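Coenzyme A transferase (Yersinia pestis, PDB 3QLI) probably transfers coenzyme A between carboxylic acids such as acetate, and is a potential virulence factor of the plague bacterium. Local coordinates at residues K56-R61 with G65-L70; E89-I94 with G116-V121; A107-G112 with E350-H355. All blocks are in the same frame, centred on the assembly; numbering follows the deposited sequence.

Interaction 1 of 3, residues K56-R61 with G65-L70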
loop_
_atom_site.group_PDB
_atom_site.type_symbol
_atom_site.label_atom_id
_atom_site.label_comp_id
_atom_site.label_asym_id
_atom_site.label_seq_id
_atom_site.Cartn_x
_atom_site.Cartn_y
_atom_site.Cartn_z
ATOM N N LYS A 56 -25.433 -10.608 -24.553
ATOM C CA LYS A 56 -26.047 -10.287 -25.842
ATOM C C LYS A 56 -27.496 -9.850 -25.642
ATOM O O LYS A 56 -27.946 -8.856 -26.233
ATOM C CB LYS A 56 -25.973 -11.477 -26.805
ATOM C CG LYS A 56 -26.675 -11.227 -28.138
ATOM C CD LYS A 56 -26.571 -12.451 -29.041
ATOM C CE LYS A 56 -27.385 -12.265 -30.313
ATOM N NZ LYS A 56 -26.654 -11.446 -31.317
ATOM N N ALA A 57 -28.230 -10.581 -24.805
ATOM C CA ALA A 57 -29.636 -10.262 -24.564
ATOM C C ALA A 57 -29.805 -8.891 -23.879
ATOM O O ALA A 57 -30.729 -8.128 -24.177
ATOM C CB ALA A 57 -30.303 -11.371 -23.742
ATOM N N LEU A 58 -28.906 -8.573 -22.958
ATOM C CA LEU A 58 -28.953 -7.273 -22.310
ATOM C C LEU A 58 -28.657 -6.157 -23.317
ATOM O O LEU A 58 -29.338 -5.134 -23.331
ATOM C CB LEU A 58 -27.972 -7.224 -21.130
ATOM C CG LEU A 58 -27.937 -5.944 -20.287
ATOM C CD1 LEU A 58 -29.365 -5.515 -19.830
ATOM C CD2 LEU A 58 -26.993 -6.148 -19.085
ATOM N N ALA A 59 -27.638 -6.347 -24.153
ATOM C CA ALA A 59 -27.292 -5.354 -25.172
ATOM C C ALA A 59 -28.471 -5.134 -26.127
ATOM O O ALA A 59 -28.796 -3.996 -26.490
ATOM C CB ALA A 59 -26.049 -5.791 -25.956
ATOM N N ASP A 60 -29.100 -6.226 -26.547
ATOM C CA ASP A 60 -30.286 -6.131 -27.395
ATOM C C ASP A 60 -31.390 -5.310 -26.726
ATOM O O ASP A 60 -32.102 -4.527 -27.381
ATOM C CB ASP A 60 -30.796 -7.533 -27.763
ATOM C CG ASP A 60 -29.829 -8.300 -28.663
ATOM O OD1 ASP A 60 -28.803 -7.725 -29.095
ATOM O OD2 ASP A 60 -30.101 -9.496 -28.941
ATOM N N ARG A 61 -31.524 -5.465 -25.411
ATOM C CA ARG A 61 -32.525 -4.722 -24.666
ATOM C C ARG A 61 -32.258 -3.210 -24.741
ATOM O O ARG A 61 -33.185 -2.405 -24.892
ATOM C CB ARG A 61 -32.576 -5.210 -23.214
ATOM C CG ARG A 61 -33.938 -5.080 -22.604
ATOM C CD ARG A 61 -33.997 -5.457 -21.135
ATOM N NE ARG A 61 -34.957 -4.577 -20.486
ATOM C CZ ARG A 61 -35.076 -4.395 -19.178
ATOM N NH1 ARG A 61 -34.310 -5.069 -18.326
ATOM N NH2 ARG A 61 -35.987 -3.544 -18.725
ATOM N N GLY A 65 -34.143 0.109 -26.854
ATOM C CA GLY A 65 -34.521 1.243 -26.029
ATOM C C GLY A 65 -35.368 0.869 -24.823
ATOM O O GLY A 65 -36.143 1.684 -24.334
ATOM N N ASP A 66 -35.199 -0.356 -24.332
ATOM C CA ASP A 66 -36.058 -0.912 -23.286
ATOM C C ASP A 66 -35.381 -0.896 -21.905
ATOM O O ASP A 66 -35.926 -1.415 -20.929
ATOM C CB ASP A 66 -36.472 -2.336 -23.683
ATOM C CG ASP A 66 -37.411 -2.992 -22.681
ATOM O OD1 ASP A 66 -38.449 -2.386 -22.342
ATOM O OD2 ASP A 66 -37.125 -4.141 -22.251
ATOM N N ILE A 67 -34.188 -0.313 -21.830
ATOM C CA ILE A 67 -33.517 -0.115 -20.547
ATOM C C ILE A 67 -32.590 1.077 -20.648
ATOM O O ILE A 67 -32.116 1.410 -21.734
ATOM C CB ILE A 67 -32.720 -1.374 -20.082
ATOM C CG1 ILE A 67 -32.255 -1.218 -18.622
ATOM C CG2 ILE A 67 -31.533 -1.636 -20.997
ATOM C CD1 ILE A 67 -31.734 -2.502 -18.018
ATOM N N GLY A 68 -32.346 1.727 -19.513
ATOM C CA GLY A 68 -31.463 2.871 -19.480
ATOM C C GLY A 68 -30.833 3.080 -18.123
ATOM O O GLY A 68 -31.208 2.429 -17.145
ATOM N N ASP A 69 -29.879 4.005 -18.081
ATOM C CA ASP A 69 -29.155 4.359 -16.872
ATOM C C ASP A 69 -28.701 3.127 -16.106
ATOM O O ASP A 69 -28.795 3.079 -14.883
ATOM C CB ASP A 69 -29.985 5.269 -15.952
ATOM C CG ASP A 69 -29.129 5.936 -14.893
ATOM O OD1 ASP A 69 -27.924 6.141 -15.173
ATOM O OD2 ASP A 69 -29.632 6.230 -13.784
ATOM N N LEU A 70 -28.207 2.133 -16.832
ATOM C CA LEU A 70 -27.714 0.914 -16.195
ATOM C C LEU A 70 -26.206 1.003 -16.012
ATOM O O LEU A 70 -25.450 1.060 -16.982
ATOM C CB LEU A 70 -28.072 -0.327 -17.025
ATOM C CG LEU A 70 -27.630 -1.666 -16.409
ATOM C CD1 LEU A 70 -28.422 -1.967 -15.140
ATOM C CD2 LEU A 70 -27.804 -2.799 -17.420
#

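Interaction 2 of 3, residues E89-I94 with G116-V121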
loop_
_atom_site.group_PDB
_atom_site.type_symbol
_atom_site.label_atom_id
_atom_site.label_comp_id
_atom_site.label_asym_id
_atom_site.label_seq_id
_atom_site.Cartn_x
_atom_site.Cartn_y
_atom_site.Cartn_z
ATOM N N GLU A 89 -22.033 2.397 -29.202
ATOM C CA GLU A 89 -23.352 2.921 -29.566
ATOM C C GLU A 89 -24.366 2.775 -28.446
ATOM O O GLU A 89 -25.412 3.422 -28.461
ATOM C CB GLU A 89 -23.881 2.226 -30.818
ATOM C CG GLU A 89 -22.835 2.052 -31.906
ATOM C CD GLU A 89 -22.077 0.744 -31.767
ATOM O OE1 GLU A 89 -22.720 -0.330 -31.868
ATOM O OE2 GLU A 89 -20.847 0.788 -31.557
ATOM N N LEU A 90 -24.069 1.922 -27.470
ATOM C CA LEU A 90 -24.979 1.699 -26.350
ATOM C C LEU A 90 -24.554 2.463 -25.100
ATOM O O LEU A 90 -25.189 2.357 -24.051
ATOM C CB LEU A 90 -25.077 0.206 -26.028
ATOM C CG LEU A 90 -25.415 -0.753 -27.170
ATOM C CD1 LEU A 90 -25.390 -2.193 -26.684
ATOM C CD2 LEU A 90 -26.764 -0.418 -27.779
ATOM N N ASN A 91 -23.475 3.228 -25.218
ATOM C CA ASN A 91 -22.933 3.988 -24.097
ATOM C C ASN A 91 -23.917 4.925 -23.397
ATOM O O ASN A 91 -23.725 5.272 -22.234
ATOM C CB ASN A 91 -21.694 4.771 -24.536
ATOM C CG ASN A 91 -20.804 5.146 -23.372
ATOM O OD1 ASN A 91 -20.952 6.217 -22.783
ATOM N ND2 ASN A 91 -19.874 4.262 -23.028
ATOM N N ASN A 92 -24.963 5.336 -24.103
ATOM C CA ASN A 92 -25.954 6.244 -23.532
ATOM C C ASN A 92 -26.999 5.536 -22.676
ATOM O O ASN A 92 -27.824 6.180 -22.030
ATOM C CB ASN A 92 -26.647 7.039 -24.639
ATOM C CG ASN A 92 -27.469 6.159 -25.562
ATOM O OD1 ASN A 92 -27.032 5.080 -25.961
ATOM N ND2 ASN A 92 -28.665 6.619 -25.908
ATOM N N ARG A 93 -26.959 4.209 -22.675
ATOM C CA ARG A 93 -27.926 3.412 -21.927
ATOM C C ARG A 93 -27.273 2.453 -20.946
ATOM O O ARG A 93 -27.789 2.232 -19.857
ATOM C CB ARG A 93 -28.825 2.632 -22.887
ATOM C CG ARG A 93 -29.813 3.533 -23.644
ATOM C CD ARG A 93 -30.711 2.761 -24.588
ATOM N NE ARG A 93 -31.685 3.664 -25.195
ATOM C CZ ARG A 93 -32.824 4.038 -24.613
ATOM N NH1 ARG A 93 -33.152 3.574 -23.407
ATOM N NH2 ARG A 93 -33.643 4.872 -25.245
ATOM N N ILE A 94 -26.157 1.855 -21.354
ATOM C CA ILE A 94 -25.395 0.977 -20.468
ATOM C C ILE A 94 -24.084 1.676 -20.170
ATOM O O ILE A 94 -23.265 1.848 -21.059
ATOM C CB ILE A 94 -25.130 -0.388 -21.118
ATOM C CG1 ILE A 94 -26.467 -1.073 -21.432
ATOM C CG2 ILE A 94 -24.252 -1.258 -20.204
ATOM C CD1 ILE A 94 -26.349 -2.375 -22.171
ATOM N N GLY A 116 -16.258 14.696 -29.986
ATOM C CA GLY A 116 -16.573 15.876 -29.199
ATOM C C GLY A 116 -16.099 15.867 -27.756
ATOM O O GLY A 116 -16.715 16.493 -26.896
ATOM N N GLY A 117 -15.000 15.166 -27.493
ATOM C CA GLY A 117 -14.427 15.091 -26.159
ATOM C C GLY A 117 -15.340 14.517 -25.090
ATOM O O GLY A 117 -15.309 14.946 -23.938
ATOM N N ARG A 118 -16.154 13.546 -25.481
ATOM C CA ARG A 118 -17.088 12.881 -24.579
ATOM C C ARG A 118 -16.443 11.905 -23.591
ATOM O O ARG A 118 -15.502 11.194 -23.937
ATOM C CB ARG A 118 -18.122 12.108 -25.399
ATOM C CG ARG A 118 -19.414 12.849 -25.669
ATOM C CD ARG A 118 -20.350 12.002 -26.519
ATOM N NE ARG A 118 -20.950 10.912 -25.754
ATOM C CZ ARG A 118 -21.202 9.702 -26.244
ATOM N NH1 ARG A 118 -20.907 9.418 -27.503
ATOM N NH2 ARG A 118 -21.751 8.774 -25.472
ATOM N N LYS A 119 -16.975 11.861 -22.372
ATOM C CA LYS A 119 -16.540 10.910 -21.359
ATOM C C LYS A 119 -17.488 9.734 -21.520
ATOM O O LYS A 119 -18.702 9.896 -21.417
ATOM C CB LYS A 119 -16.647 11.500 -19.955
ATOM C CG LYS A 119 -16.051 10.613 -18.875
ATOM C CD LYS A 119 -16.134 11.266 -17.507
ATOM C CE LYS A 119 -14.803 11.189 -16.780
ATOM N NZ LYS A 119 -14.397 9.785 -16.507
ATOM N N VAL A 120 -16.944 8.554 -21.794
ATOM C CA VAL A 120 -17.786 7.399 -22.096
ATOM C C VAL A 120 -17.452 6.189 -21.217
ATOM O O VAL A 120 -18.202 5.214 -21.186
ATOM C CB VAL A 120 -17.697 7.020 -23.586
ATOM C CG1 VAL A 120 -18.256 8.157 -24.440
ATOM C CG2 VAL A 120 -16.255 6.734 -23.974
ATOM N N VAL A 121 -16.330 6.266 -20.511
ATOM C CA VAL A 121 -15.975 5.282 -19.498
ATOM C C VAL A 121 -15.841 5.997 -18.163
ATOM O O VAL A 121 -15.196 7.040 -18.069
ATOM C CB VAL A 121 -14.652 4.574 -19.832
ATOM C CG1 VAL A 121 -14.147 3.754 -18.632
ATOM C CG2 VAL A 121 -14.799 3.714 -21.102
#

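Interaction 3 of 3, residues A107-G112 with E350-H355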
loop_
_atom_site.group_PDB
_atom_site.type_symbol
_atom_site.label_atom_id
_atom_site.label_comp_id
_atom_site.label_asym_id
_atom_site.label_seq_id
_atom_site.Cartn_x
_atom_site.Cartn_y
_atom_site.Cartn_z
ATOM N N ALA A 107 -9.929 1.784 -26.099
ATOM C CA ALA A 107 -10.571 2.074 -27.389
ATOM C C ALA A 107 -11.808 2.976 -27.240
ATOM O O ALA A 107 -12.001 3.930 -27.995
ATOM C CB ALA A 107 -10.935 0.775 -28.113
ATOM N N LEU A 108 -12.652 2.676 -26.262
ATOM C CA LEU A 108 -13.823 3.506 -26.005
ATOM C C LEU A 108 -13.420 4.918 -25.603
ATOM O O LEU A 108 -14.010 5.897 -26.077
ATOM C CB LEU A 108 -14.670 2.900 -24.885
ATOM C CG LEU A 108 -15.371 1.572 -25.154
ATOM C CD1 LEU A 108 -15.985 1.039 -23.863
ATOM C CD2 LEU A 108 -16.437 1.754 -26.230
ATOM N N ILE A 109 -12.441 5.030 -24.706
ATOM C CA ILE A 109 -12.074 6.342 -24.166
ATOM C C ILE A 109 -11.568 7.245 -25.279
ATOM O O ILE A 109 -11.949 8.417 -25.379
ATOM C CB ILE A 109 -10.976 6.245 -23.096
ATOM C CG1 ILE A 109 -11.513 5.552 -21.842
ATOM C CG2 ILE A 109 -10.450 7.646 -22.742
ATOM C CD1 ILE A 109 -10.437 5.238 -20.805
ATOM N N ARG A 110 -10.709 6.680 -26.120
ATOM C CA ARG A 110 -10.105 7.435 -27.209
ATOM C C ARG A 110 -11.158 7.845 -28.231
ATOM O O ARG A 110 -11.165 8.985 -28.702
ATOM C CB ARG A 110 -8.965 6.638 -27.847
ATOM C CG ARG A 110 -7.703 6.629 -26.975
ATOM C CD ARG A 110 -6.756 5.482 -27.306
ATOM N NE ARG A 110 -5.598 5.506 -26.420
ATOM C CZ ARG A 110 -4.808 4.466 -26.182
ATOM N NH1 ARG A 110 -5.047 3.300 -26.770
ATOM N NH2 ARG A 110 -3.776 4.594 -25.357
ATOM N N ARG A 111 -12.066 6.930 -28.545
ATOM C CA ARG A 111 -13.130 7.225 -29.490
ATOM C C ARG A 111 -14.005 8.348 -28.943
ATOM O O ARG A 111 -14.426 9.236 -29.683
ATOM C CB ARG A 111 -13.974 5.980 -29.754
ATOM C CG ARG A 111 -15.089 6.189 -30.760
ATOM C CD ARG A 111 -15.789 4.882 -31.081
ATOM N NE ARG A 111 -16.938 5.078 -31.960
ATOM C CZ ARG A 111 -17.624 4.090 -32.522
ATOM N NH1 ARG A 111 -17.278 2.830 -32.302
ATOM N NH2 ARG A 111 -18.655 4.361 -33.309
ATOM N N GLY A 112 -14.272 8.306 -27.642
ATOM C CA GLY A 112 -15.094 9.316 -27.003
ATOM C C GLY A 112 -14.488 10.704 -27.069
ATOM O O GLY A 112 -15.191 11.682 -27.319
ATOM N N GLU A 350 0.738 1.301 -16.518
ATOM C CA GLU A 350 -0.381 1.914 -17.223
ATOM C C GLU A 350 -0.021 2.259 -18.665
ATOM O O GLU A 350 0.936 2.984 -18.901
ATOM C CB GLU A 350 -0.848 3.168 -16.486
ATOM C CG GLU A 350 -1.937 3.926 -17.221
ATOM C CD GLU A 350 -3.160 3.065 -17.481
ATOM O OE1 GLU A 350 -3.702 2.485 -16.508
ATOM O OE2 GLU A 350 -3.564 2.954 -18.661
ATOM N N HIS A 351 -0.796 1.748 -19.624
ATOM C CA HIS A 351 -0.548 2.029 -21.042
ATOM C C HIS A 351 -0.877 3.470 -21.426
ATOM O O HIS A 351 -0.232 4.041 -22.299
ATOM C CB HIS A 351 -1.360 1.090 -21.947
ATOM C CG HIS A 351 -0.748 -0.263 -22.138
ATOM N ND1 HIS A 351 -1.056 -1.340 -21.335
ATOM C CD2 HIS A 351 0.136 -0.721 -23.057
ATOM C CE1 HIS A 351 -0.380 -2.401 -21.744
ATOM N NE2 HIS A 351 0.352 -2.052 -22.786
ATOM N N MET A 352 -1.895 4.056 -20.799
ATOM C CA MET A 352 -2.331 5.402 -21.183
ATOM C C MET A 352 -1.466 6.493 -20.570
ATOM O O MET A 352 -1.424 6.653 -19.345
ATOM C CB MET A 352 -3.799 5.635 -20.828
ATOM C CG MET A 352 -4.758 4.699 -21.542
ATOM S SD MET A 352 -6.496 5.171 -21.374
ATOM C CE MET A 352 -6.585 6.590 -22.467
ATOM N N LEU A 353 -0.788 7.244 -21.438
ATOM C CA LEU A 353 0.136 8.301 -21.028
ATOM C C LEU A 353 -0.493 9.319 -20.082
ATOM O O LEU A 353 -1.550 9.879 -20.373
ATOM C CB LEU A 353 0.678 9.036 -22.258
ATOM C CG LEU A 353 1.753 8.379 -23.125
ATOM C CD1 LEU A 353 1.347 6.982 -23.582
ATOM C CD2 LEU A 353 2.061 9.270 -24.325
ATOM N N GLY A 354 0.172 9.557 -18.953
ATOM C CA GLY A 354 -0.264 10.562 -17.998
ATOM C C GLY A 354 -1.293 10.057 -17.003
ATOM O O GLY A 354 -1.524 10.685 -15.964
ATOM N N HIS A 355 -1.907 8.917 -17.313
ATOM C CA HIS A 355 -2.948 8.355 -16.455
ATOM C C HIS A 355 -2.431 7.209 -15.609
ATOM O O HIS A 355 -1.312 6.718 -15.808
ATOM C CB HIS A 355 -4.135 7.878 -17.294
ATOM C CG HIS A 355 -4.783 8.968 -18.084
ATOM N ND1 HIS A 355 -5.833 9.717 -17.596
ATOM C CD2 HIS A 355 -4.519 9.448 -19.323
ATOM C CE1 HIS A 355 -6.193 10.607 -18.503
ATOM N NE2 HIS A 355 -5.411 10.466 -19.559
#

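Interaction 1 of 3, residues K56-R61 with G65-L70
R61, near the C-terminal end of helix 52-63, turns its side chain against D66 and I67 in the loop that follows. Beyond CB, its CG lies 3.3 Å from D66 OD2 and CD passes the same oxygen, so the aliphatic part of the chain already runs beside the carboxylate. A bend at chi3 (145°) follows, and NE forms a salt bridge to D66 OD2 at 2.8 Å. The bond is not flat: NE approaches from above the carboxylate plane, and the guanidinium and carboxylate planes stand 52° apart. At the far end NH2 makes a weak hydrogen bond to the backbone D66 O (3.1 Å), while NH1 comes within 3.6 Å of I67 CD1. I67 crosses the arginine at about a right angle and lays its CB over the centre of one guanidinium face. NH1 is also bonded to V33 O and I36 O, which, with the D66 bonds, should fix the rotation of the group. The backbones join as well: D66 N donates to R61 O at 2.9 Å, and G65, with positive phi (74°), closes the helix in a Schellman motif. Deeper in, L58 and L70 meet tip to tip, CD2 to CD2 at 3.8 Å, and L58 CD1 reaches I67 CD1. The contact thus fastens a helix to the loop leading into the next strand of the parallel sheet: helix 52-63 ends here, strand 70-74 starts at L70, and L70 pairs through its backbone with R93, just before strand 94-98, and with K95 within it.

Interaction 2 of 3, residues E89-I94 with G116-V121
N91, buried in the turn before strand 94-98, directs its amide at the backbone of V120. Its ND2 donates to V120 O at 2.7 Å in a nearly straight bond (163°), with the acceptor close to the amide plane. The donor stands 21° from the plane of the V120 carbonyl. With CG anti to the backbone N (chi1 -159°), the asparagine head reaches across to the other loop, and its OD1 rests 3.4 Å from V120 CB. V120 meets the asparagine at about a right angle, its CG1 3.7 Å from the same OD1. The two loops belong to the N-terminal half of the fold, where 94-98 is an outermost strand of a six-stranded parallel sheet; the bond ties the entrance of that strand to the chain leaving helix 103-114. R118 completes the contact. Its chain bends at chi3 and brings NH2 to 3.8 Å from N91 OD1, too long for a hydrogen bond, while V120 CG1 lies over one guanidinium face, offset toward the rim. The other terminal nitrogen, NH1, forms a salt bridge to D115, and Y88 packs against both R118 and V120. K119, whose CB points away from N91, packs on H453 of the second subunit.

Interaction 3 of 3, residues A107-G112 with E350-H355
I109 and M352 cross obliquely, the isoleucine on helix 103-114 and the methionine on a loop of the C-terminal half. Two pairs of atoms join them: I109 CD1 packs on M352 SD at 4.0 Å, and I109 CG2 meets M352 CE, also at 4.0 Å. The methionine chain is bent at chi3 (74°), which turns CE toward I109 CG2. R110 comes from the opposite direction to M352, its chain extended from CG to NE, and places NH2 3.9 Å from M352 CG; no hydrogen bond links the two segments. The loop is shaped by its own polar contacts. M352 N donates to E350 OE2 at 2.9 Å, using the anti lone pair of that oxygen, while OE1 of the same carboxylate accepts from Y357 N. A type II beta turn from M352 to H355 follows, with G354 at positive phi (86°). R106, on the same helix as I109, also packs against M352. E350 and R106 both contact coenzyme A in a structure of this protein, so this methionine-centred contact lies beside a CoA-binding site, where the N-terminal and C-terminal family regions of the transferase face each other.

How the interactions relate
The three contacts form a row along one side of the chain: interactions 1 and 2 lie 14 Å apart between centres, interactions 2 and 3 another 14 Å, and interactions 1 and 3 25 Å without touching. Interaction 1 closes before interaction 2 opens, whereas the segments of interactions 2 and 3 alternate in sequence. R93 probably links the first two through hydrogen bonds, NH1 to I67 O and O from L70 N; R118 N bonds to G112 O between the last two. Interactions 1 and 2 lie at the starts of adjacent strands 70-74 and 94-98, the latter outermost in the parallel sheet. Helix 103-114 carries one side of interaction 3, whose other side is C-terminal, near CoA-binding residues; the loop leaving it supplies interaction 2.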